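Local coordinates for protein 2-Cys Peroxiredoxin (Plasmodium vivax SaI-1, PDB 2I81) that probably reduces hydrogen peroxide and organic hydroperoxides as a typical 2-Cys peroxiredoxin, with paired cysteines from two subunits that form a disulfide during turnover, at residues 175-180 with 186-191; 197-202 with 207-212. One frame throughout, in Å; residues are numbered along the deposited sequence.

Contact 1 of 2, residues 175-180 with 186-191; sequences IDAIQH and DVCPAN
Cys188 points its sulfur at the helical turn from Ala177 to His180. SG lies 3.3 Å from Ala177 O and 3.8 Å from Ala177 CB, so the thiol rests against a backbone carbonyl and the methyl beside it. Cys188 SG stands anti to its own carbonyl carbon, beside the backbone N (chi1 -66°), which turns it onto the helix. One turn further on, His180 extends with CG anti to its backbone N (chi1 -166°), bringing ND1 to 4.1 Å from Cys188 SG. The sulfur approaches this imidazole obliquely, 5.0 Å from the ring centroid. His180 CE1 meets Asp186 CB at 4.2 Å, while the Asp186 carboxylate turns to Ser198, whose OG bonds OD2. Tyr184 and Trp192 also lie against the His180 ring, and Trp192 reaches Ala177 too.

The place of Cys188 in the C-terminal region, in a loop packed on Val67 and Ser70 of the second subunit, is consistent with its being the resolving cysteine. Its backbone hydrogen-bonds to that subunit, where Ser70 OG also takes up Ala190 N. Thus the loop is held between its own helix and the neighbouring subunit.

Helix 168-184 lays 175-180 against the sheet of the thioredoxin-like core: Ile175 packs on Leu56 of strand 54-59, and Ile175 and Ile178 on Leu147 of strand 140-148.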
ATOM      1  N   ILE A 175      13.448 -45.122   3.727  1.00 26.95           N
ATOM      2  CA  ILE A 175      12.224 -45.720   3.183  1.00 25.42           C
ATOM      3  C   ILE A 175      11.750 -46.871   4.071  1.00 25.88           C
ATOM      4  O   ILE A 175      10.562 -46.969   4.387  1.00 27.45           O
ATOM      5  CB  ILE A 175      12.420 -46.222   1.720  1.00 25.08           C
ATOM      6  CG1 ILE A 175      12.703 -45.049   0.775  1.00 23.66           C
ATOM      7  CG2 ILE A 175      11.185 -46.985   1.231  1.00 19.80           C
ATOM      8  CD1 ILE A 175      13.352 -45.448  -0.543  1.00 19.87           C
ATOM      9  N   ASP A 176      12.689 -47.724   4.480  1.00 27.38           N
ATOM     10  CA  ASP A 176      12.397 -48.843   5.374  1.00 28.82           C
ATOM     11  C   ASP A 176      11.849 -48.384   6.724  1.00 28.97           C
ATOM     12  O   ASP A 176      10.916 -48.990   7.252  1.00 32.52           O
ATOM     13  CB  ASP A 176      13.642 -49.715   5.577  1.00 29.38           C
ATOM     14  CG  ASP A 176      13.938 -50.608   4.382  1.00 31.02           C
ATOM     15  OD1 ASP A 176      13.029 -50.842   3.556  1.00 32.60           O
ATOM     16  OD2 ASP A 176      15.086 -51.087   4.273  1.00 27.71           O
ATOM     17  N   ALA A 177      12.430 -47.315   7.271  1.00 27.65           N
ATOM     18  CA  ALA A 177      12.013 -46.770   8.565  1.00 25.91           C
ATOM     19  C   ALA A 177      10.610 -46.168   8.521  1.00 25.98           C
ATOM     20  O   ALA A 177       9.816 -46.360   9.446  1.00 25.43           O
ATOM     21  CB  ALA A 177      13.024 -45.743   9.063  1.00 25.10           C
ATOM     22  N   ILE A 178      10.317 -45.441   7.443  1.00 25.86           N
ATOM     23  CA  ILE A 178       9.008 -44.816   7.237  1.00 27.69           C
ATOM     24  C   ILE A 178       7.916 -45.868   7.053  1.00 29.47           C
ATOM     25  O   ILE A 178       6.835 -45.762   7.641  1.00 29.62           O
ATOM     26  CB  ILE A 178       9.028 -43.830   6.036  1.00 28.21           C
ATOM     27  CG1 ILE A 178       9.905 -42.621   6.370  1.00 26.44           C
ATOM     28  CG2 ILE A 178       7.611 -43.359   5.678  1.00 25.16           C
ATOM     29  CD1 ILE A 178      10.397 -41.855   5.176  1.00 26.33           C
ATOM     30  N   GLN A 179       8.213 -46.883   6.245  1.00 29.75           N
ATOM     31  CA  GLN A 179       7.267 -47.965   5.978  1.00 30.84           C
ATOM     32  C   GLN A 179       7.053 -48.853   7.203  1.00 30.88           C
ATOM     33  O   GLN A 179       5.970 -49.420   7.380  1.00 30.29           O
ATOM     34  CB  GLN A 179       7.710 -48.786   4.764  1.00 30.11           C
ATOM     35  CG  GLN A 179       7.594 -48.012   3.454  1.00 31.18           C
ATOM     36  CD  GLN A 179       8.056 -48.794   2.239  1.00 30.50           C
ATOM     37  OE1 GLN A 179       8.793 -49.776   2.349  1.00 32.05           O
ATOM     38  NE2 GLN A 179       7.626 -48.354   1.064  1.00 26.00           N
ATOM     39  N   HIS A 180       8.083 -48.964   8.044  1.00 31.64           N
ATOM     40  CA  HIS A 180       7.963 -49.671   9.318  1.00 33.00           C
ATOM     41  C   HIS A 180       7.010 -48.937  10.260  1.00 32.65           C
ATOM     42  O   HIS A 180       6.132 -49.558  10.863  1.00 32.13           O
ATOM     43  CB  HIS A 180       9.329 -49.853   9.981  1.00 34.11           C
ATOM     44  CG  HIS A 180       9.323 -50.839  11.109  1.00 38.56           C
ATOM     45  ND1 HIS A 180       9.135 -50.469  12.422  1.00 35.53           N
ATOM     46  CD2 HIS A 180       9.475 -52.184  11.115  1.00 39.86           C
ATOM     47  CE1 HIS A 180       9.175 -51.543  13.190  1.00 39.57           C
ATOM     48  NE2 HIS A 180       9.381 -52.597  12.421  1.00 38.34           N
ATOM     49  N   ASP A 186       4.969 -48.098  15.495  1.00 40.43           N
ATOM     50  CA  ASP A 186       6.244 -48.014  16.194  1.00 39.95           C
ATOM     51  C   ASP A 186       7.082 -46.869  15.647  1.00 38.70           C
ATOM     52  O   ASP A 186       6.967 -46.494  14.479  1.00 38.33           O
ATOM     53  CB  ASP A 186       7.027 -49.325  16.050  1.00 40.42           C
ATOM     54  CG  ASP A 186       6.780 -50.292  17.197  1.00 41.64           C
ATOM     55  OD1 ASP A 186       5.618 -50.426  17.639  1.00 44.93           O
ATOM     56  OD2 ASP A 186       7.753 -50.931  17.652  1.00 46.07           O
ATOM     57  N   VAL A 187       7.928 -46.328  16.512  1.00 37.95           N
ATOM     58  CA  VAL A 187       8.835 -45.246  16.173  1.00 38.47           C
ATOM     59  C   VAL A 187      10.250 -45.816  15.985  1.00 39.38           C
ATOM     60  O   VAL A 187      10.665 -46.716  16.723  1.00 39.52           O
ATOM     61  CB  VAL A 187       8.748 -44.133  17.257  1.00 37.42           C
ATOM     62  CG1 VAL A 187      10.079 -43.900  17.960  1.00 37.86           C
ATOM     63  CG2 VAL A 187       8.168 -42.850  16.672  1.00 37.92           C
ATOM     64  N   CYS A 188      10.975 -45.309  14.986  1.00 39.44           N
ATOM     65  CA  CYS A 188      12.303 -45.835  14.658  1.00 39.78           C
ATOM     66  C   CYS A 188      13.425 -45.037  15.327  1.00 41.03           C
ATOM     67  O   CYS A 188      13.533 -43.827  15.115  1.00 42.48           O
ATOM     68  CB  CYS A 188      12.506 -45.882  13.140  1.00 40.31           C
ATOM     69  SG  CYS A 188      11.417 -47.046  12.288  1.00 42.94           S
ATOM     70  N   PRO A 189      14.264 -45.713  16.139  1.00 40.70           N
ATOM     71  CA  PRO A 189      15.311 -45.012  16.885  1.00 40.30           C
ATOM     72  C   PRO A 189      16.504 -44.642  16.003  1.00 40.19           C
ATOM     73  O   PRO A 189      16.478 -44.888  14.793  1.00 40.17           O
ATOM     74  CB  PRO A 189      15.724 -46.037  17.942  1.00 40.32           C
ATOM     75  CG  PRO A 189      15.473 -47.351  17.294  1.00 40.88           C
ATOM     76  CD  PRO A 189      14.281 -47.167  16.399  1.00 41.52           C
ATOM     77  N   ALA A 190      17.533 -44.048  16.606  1.00 40.22           N
ATOM     78  CA  ALA A 190      18.758 -43.718  15.887  1.00 41.01           C
ATOM     79  C   ALA A 190      19.388 -44.982  15.308  1.00 41.61           C
ATOM     80  O   ALA A 190      19.455 -46.012  15.985  1.00 40.95           O
ATOM     81  CB  ALA A 190      19.736 -43.012  16.803  1.00 39.02           C
ATOM     82  N   ASN A 191      19.823 -44.898  14.050  1.00 41.72           N
ATOM     83  CA  ASN A 191      20.554 -45.981  13.369  1.00 42.86           C
ATOM     84  C   ASN A 191      19.755 -47.254  13.054  1.00 42.70           C
ATOM     85  O   ASN A 191      20.344 -48.324  12.870  1.00 42.89           O
ATOM     86  CB  ASN A 191      21.814 -46.369  14.160  1.00 42.97           C
ATOM     87  CG  ASN A 191      22.888 -45.306  14.123  1.00 47.62           C
ATOM     88  OD1 ASN A 191      23.564 -45.068  15.124  1.00 45.56           O
ATOM     89  ND2 ASN A 191      23.066 -44.677  12.969  1.00 51.05           N
TER

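Contact 2 of 2, residues 197-202 with 207-212; sequences VSMKPS and AQYLST
Met199 and Tyr209 bring the two backbones closest, their CA atoms 6.4 Å apart, where an irregular run of chain passes a short, weakly bonded helix; no hydrogen bond crosses between 197-202 and 207-212.

Tyr209 carries the contact. Its ring stands out from the helix with CG anti to the backbone N (chi1 177°) and lies alongside residues 197-199. Met199 serves the root of that ring: a bend at chi3 (-56°) swings its methyl round, so that CE sits 3.6 Å from Tyr209 CD2 and 3.8 Å from Tyr209 CB. The two side chains run at about a right angle to each other. Towards the other ortho position, the carbonyl of Ser198 approaches, O to Tyr209 CD1 3.8 Å. Further out, Val197 takes over, its CG1 methyl 3.5 Å from Tyr209 CE1 and its own carbonyl O 3.3 Å from that same CE1. Both oxygens and the thioether methyl come at the ring obliquely, so it is packed by backbone oxygens as well as by apolar groups.

Beyond the ring, each segment has a local bond of its own. Ser211 OG donates to Ala207 O at 2.8 Å, from above the carbonyl plane, and ties the end of the chain back to the helix. In the other segment, Pro201 centres an inverse gamma turn closed by Ser202 N and Lys200 O.

The arrangement is consistent with the folded C-terminal arm of reduced 2-Cys peroxiredoxins. Helix 206-209 lies far from its own chain's central sheet, and the residues just after it meet a second subunit: Leu210 packs on its Gly112 and Ser211 on its Leu108, while Met199 reaches Phe66 of that subunit. Pro189 and Lys196 of its own chain adjoin Tyr209.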
ATOM      1  N   VAL A 197      15.660 -53.471  16.595  1.00 54.06           N
ATOM      2  CA  VAL A 197      14.544 -53.260  17.518  1.00 53.70           C
ATOM      3  C   VAL A 197      13.974 -51.836  17.440  1.00 53.01           C
ATOM      4  O   VAL A 197      14.707 -50.850  17.542  1.00 52.36           O
ATOM      5  CB  VAL A 197      14.914 -53.675  18.982  1.00 54.11           C
ATOM      6  CG1 VAL A 197      16.161 -52.944  19.484  1.00 55.83           C
ATOM      7  CG2 VAL A 197      13.733 -53.490  19.934  1.00 54.33           C
ATOM      8  N   SER A 198      12.660 -51.755  17.236  1.00 52.29           N
ATOM      9  CA  SER A 198      11.942 -50.481  17.199  1.00 51.70           C
ATOM     10  C   SER A 198      11.385 -50.116  18.579  1.00 51.50           C
ATOM     11  O   SER A 198      11.795 -50.693  19.590  1.00 51.54           O
ATOM     12  CB  SER A 198      10.832 -50.519  16.142  1.00 52.06           C
ATOM     13  OG  SER A 198       9.946 -51.601  16.368  1.00 50.96           O
ATOM     14  N   MET A 199      10.451 -49.166  18.617  1.00 50.52           N
ATOM     15  CA  MET A 199      10.004 -48.563  19.871  1.00 49.70           C
ATOM     16  C   MET A 199       8.589 -47.993  19.764  1.00 50.69           C
ATOM     17  O   MET A 199       8.280 -47.270  18.818  1.00 49.73           O
ATOM     18  CB  MET A 199      10.980 -47.448  20.262  1.00 49.60           C
ATOM     19  CG  MET A 199      10.635 -46.676  21.528  1.00 48.45           C
ATOM     20  SD  MET A 199      11.357 -45.020  21.564  1.00 48.02           S
ATOM     21  CE  MET A 199      13.109 -45.379  21.355  1.00 44.14           C
ATOM     22  N   LYS A 200       7.739 -48.313  20.737  1.00 51.02           N
ATOM     23  CA  LYS A 200       6.414 -47.690  20.828  1.00 53.21           C
ATOM     24  C   LYS A 200       6.524 -46.265  21.391  1.00 52.38           C
ATOM     25  O   LYS A 200       7.243 -46.043  22.371  1.00 51.20           O
ATOM     26  CB  LYS A 200       5.438 -48.551  21.649  1.00 53.57           C
ATOM     27  CG  LYS A 200       5.959 -49.041  23.003  1.00 56.91           C
ATOM     28  CD  LYS A 200       4.916 -49.874  23.748  1.00 57.51           C
ATOM     29  CE  LYS A 200       4.831 -51.301  23.213  1.00 63.92           C
ATOM     30  NZ  LYS A 200       3.825 -52.113  23.955  1.00 60.71           N
ATOM     31  N   PRO A 201       5.824 -45.293  20.764  1.00 52.13           N
ATOM     32  CA  PRO A 201       5.915 -43.887  21.170  1.00 52.07           C
ATOM     33  C   PRO A 201       5.166 -43.594  22.474  1.00 50.95           C
ATOM     34  O   PRO A 201       4.149 -42.893  22.478  1.00 51.40           O
ATOM     35  CB  PRO A 201       5.293 -43.139  19.987  1.00 52.21           C
ATOM     36  CG  PRO A 201       4.334 -44.103  19.396  1.00 51.82           C
ATOM     37  CD  PRO A 201       4.903 -45.478  19.624  1.00 51.80           C
ATOM     38  N   SER A 202       5.686 -44.141  23.569  1.00 50.72           N
ATOM     39  CA  SER A 202       5.126 -43.941  24.899  1.00 50.71           C
ATOM     40  C   SER A 202       6.249 -43.817  25.926  1.00 50.90           C
ATOM     41  O   SER A 202       7.427 -43.990  25.600  1.00 49.68           O
ATOM     42  CB  SER A 202       4.180 -45.090  25.264  1.00 48.79           C
ATOM     43  OG  SER A 202       4.853 -46.339  25.240  1.00 46.59           O
ATOM     44  N   ALA A 207      11.892 -46.767  27.225  1.00 50.23           N
ATOM     45  CA  ALA A 207      12.183 -46.305  28.575  1.00 50.56           C
ATOM     46  C   ALA A 207      12.690 -47.718  28.856  1.00 50.92           C
ATOM     47  O   ALA A 207      13.571 -47.979  29.696  1.00 49.59           O
ATOM     48  CB  ALA A 207      10.935 -46.024  29.364  1.00 50.09           C
ATOM     49  N   GLN A 208      12.082 -48.618  28.075  1.00 51.12           N
ATOM     50  CA  GLN A 208      12.491 -49.992  27.849  1.00 52.70           C
ATOM     51  C   GLN A 208      13.550 -50.052  26.744  1.00 52.68           C
ATOM     52  O   GLN A 208      14.500 -50.831  26.849  1.00 53.30           O
ATOM     53  CB  GLN A 208      11.264 -50.824  27.449  1.00 53.25           C
ATOM     54  CG  GLN A 208      11.523 -52.310  27.228  1.00 57.56           C
ATOM     55  CD  GLN A 208      10.326 -53.029  26.629  1.00 62.65           C
ATOM     56  OE1 GLN A 208       9.259 -53.103  27.241  1.00 65.50           O
ATOM     57  NE2 GLN A 208      10.500 -53.564  25.427  1.00 63.47           N
ATOM     58  N   TYR A 209      13.392 -49.240  25.693  1.00 51.72           N
ATOM     59  CA  TYR A 209      14.351 -49.258  24.579  1.00 49.99           C
ATOM     60  C   TYR A 209      15.744 -48.773  24.971  1.00 50.69           C
ATOM     61  O   TYR A 209      16.736 -49.357  24.552  1.00 49.79           O
ATOM     62  CB  TYR A 209      13.872 -48.481  23.340  1.00 49.05           C
ATOM     63  CG  TYR A 209      14.925 -48.480  22.244  1.00 46.54           C
ATOM     64  CD1 TYR A 209      14.959 -49.491  21.286  1.00 44.36           C
ATOM     65  CD2 TYR A 209      15.920 -47.495  22.200  1.00 44.82           C
ATOM     66  CE1 TYR A 209      15.938 -49.509  20.297  1.00 43.26           C
ATOM     67  CE2 TYR A 209      16.904 -47.510  21.219  1.00 43.28           C
ATOM     68  CZ  TYR A 209      16.906 -48.519  20.271  1.00 45.68           C
ATOM     69  OH  TYR A 209      17.873 -48.536  19.293  1.00 47.97           O
ATOM     70  N   LEU A 210      15.825 -47.703  25.753  1.00 51.74           N
ATOM     71  CA  LEU A 210      17.124 -47.135  26.117  1.00 53.77           C
ATOM     72  C   LEU A 210      17.939 -48.042  27.048  1.00 55.58           C
ATOM     73  O   LEU A 210      19.016 -47.650  27.508  1.00 55.53           O
ATOM     74  CB  LEU A 210      16.943 -45.756  26.773  1.00 53.27           C
ATOM     75  CG  LEU A 210      16.255 -44.620  26.007  1.00 53.11           C
ATOM     76  CD1 LEU A 210      15.920 -43.477  26.951  1.00 46.78           C
ATOM     77  CD2 LEU A 210      17.100 -44.121  24.839  1.00 50.37           C
ATOM     78  N   SER A 211      17.449 -49.259  27.299  1.00 57.76           N
ATOM     79  CA  SER A 211      17.837 -49.956  28.524  1.00 60.31           C
ATOM     80  C   SER A 211      18.172 -51.475  28.588  1.00 60.55           C
ATOM     81  O   SER A 211      18.316 -51.964  29.717  1.00 61.46           O
ATOM     82  CB  SER A 211      16.762 -49.677  29.602  1.00 60.38           C
ATOM     83  OG  SER A 211      16.328 -48.324  29.583  1.00 64.09           O
ATOM     84  N   THR A 212      18.346 -52.266  27.515  1.00 61.62           N
ATOM     85  CA  THR A 212      18.902 -52.019  26.154  1.00 62.19           C
ATOM     86  C   THR A 212      20.326 -51.441  25.963  1.00 62.73           C
ATOM     87  O   THR A 212      21.290 -52.209  25.974  1.00 63.31           O
ATOM     88  CB  THR A 212      17.857 -51.607  25.060  1.00 62.26           C
ATOM     89  OG1 THR A 212      16.743 -52.531  25.077  1.00 60.06           O
ATOM     90  CG2 THR A 212      18.500 -51.653  23.664  1.00 62.80           C
TER

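From the N terminus, the thioredoxin-like core comes first. Helix 168-184 packs on the core sheet, and contact 1, closing the short return after that helix, ties the start of the C-terminal arm to it. The chain then runs on to 197-202, and contact 2, wholly within the arm, closes a second loop through helix 206-209. The two lie in series, neither nested nor crossed, with centres 13 Å apart. Segments 186-191 and 197-202 join them: Val187 N probably bonds Met199 O, and the Tyr209 hydroxyl packs on the Pro189 ring. The layers thus run from helix 168-184 through 186-191 and 197-202 to helix 206-209, and both contacts touch the second subunit.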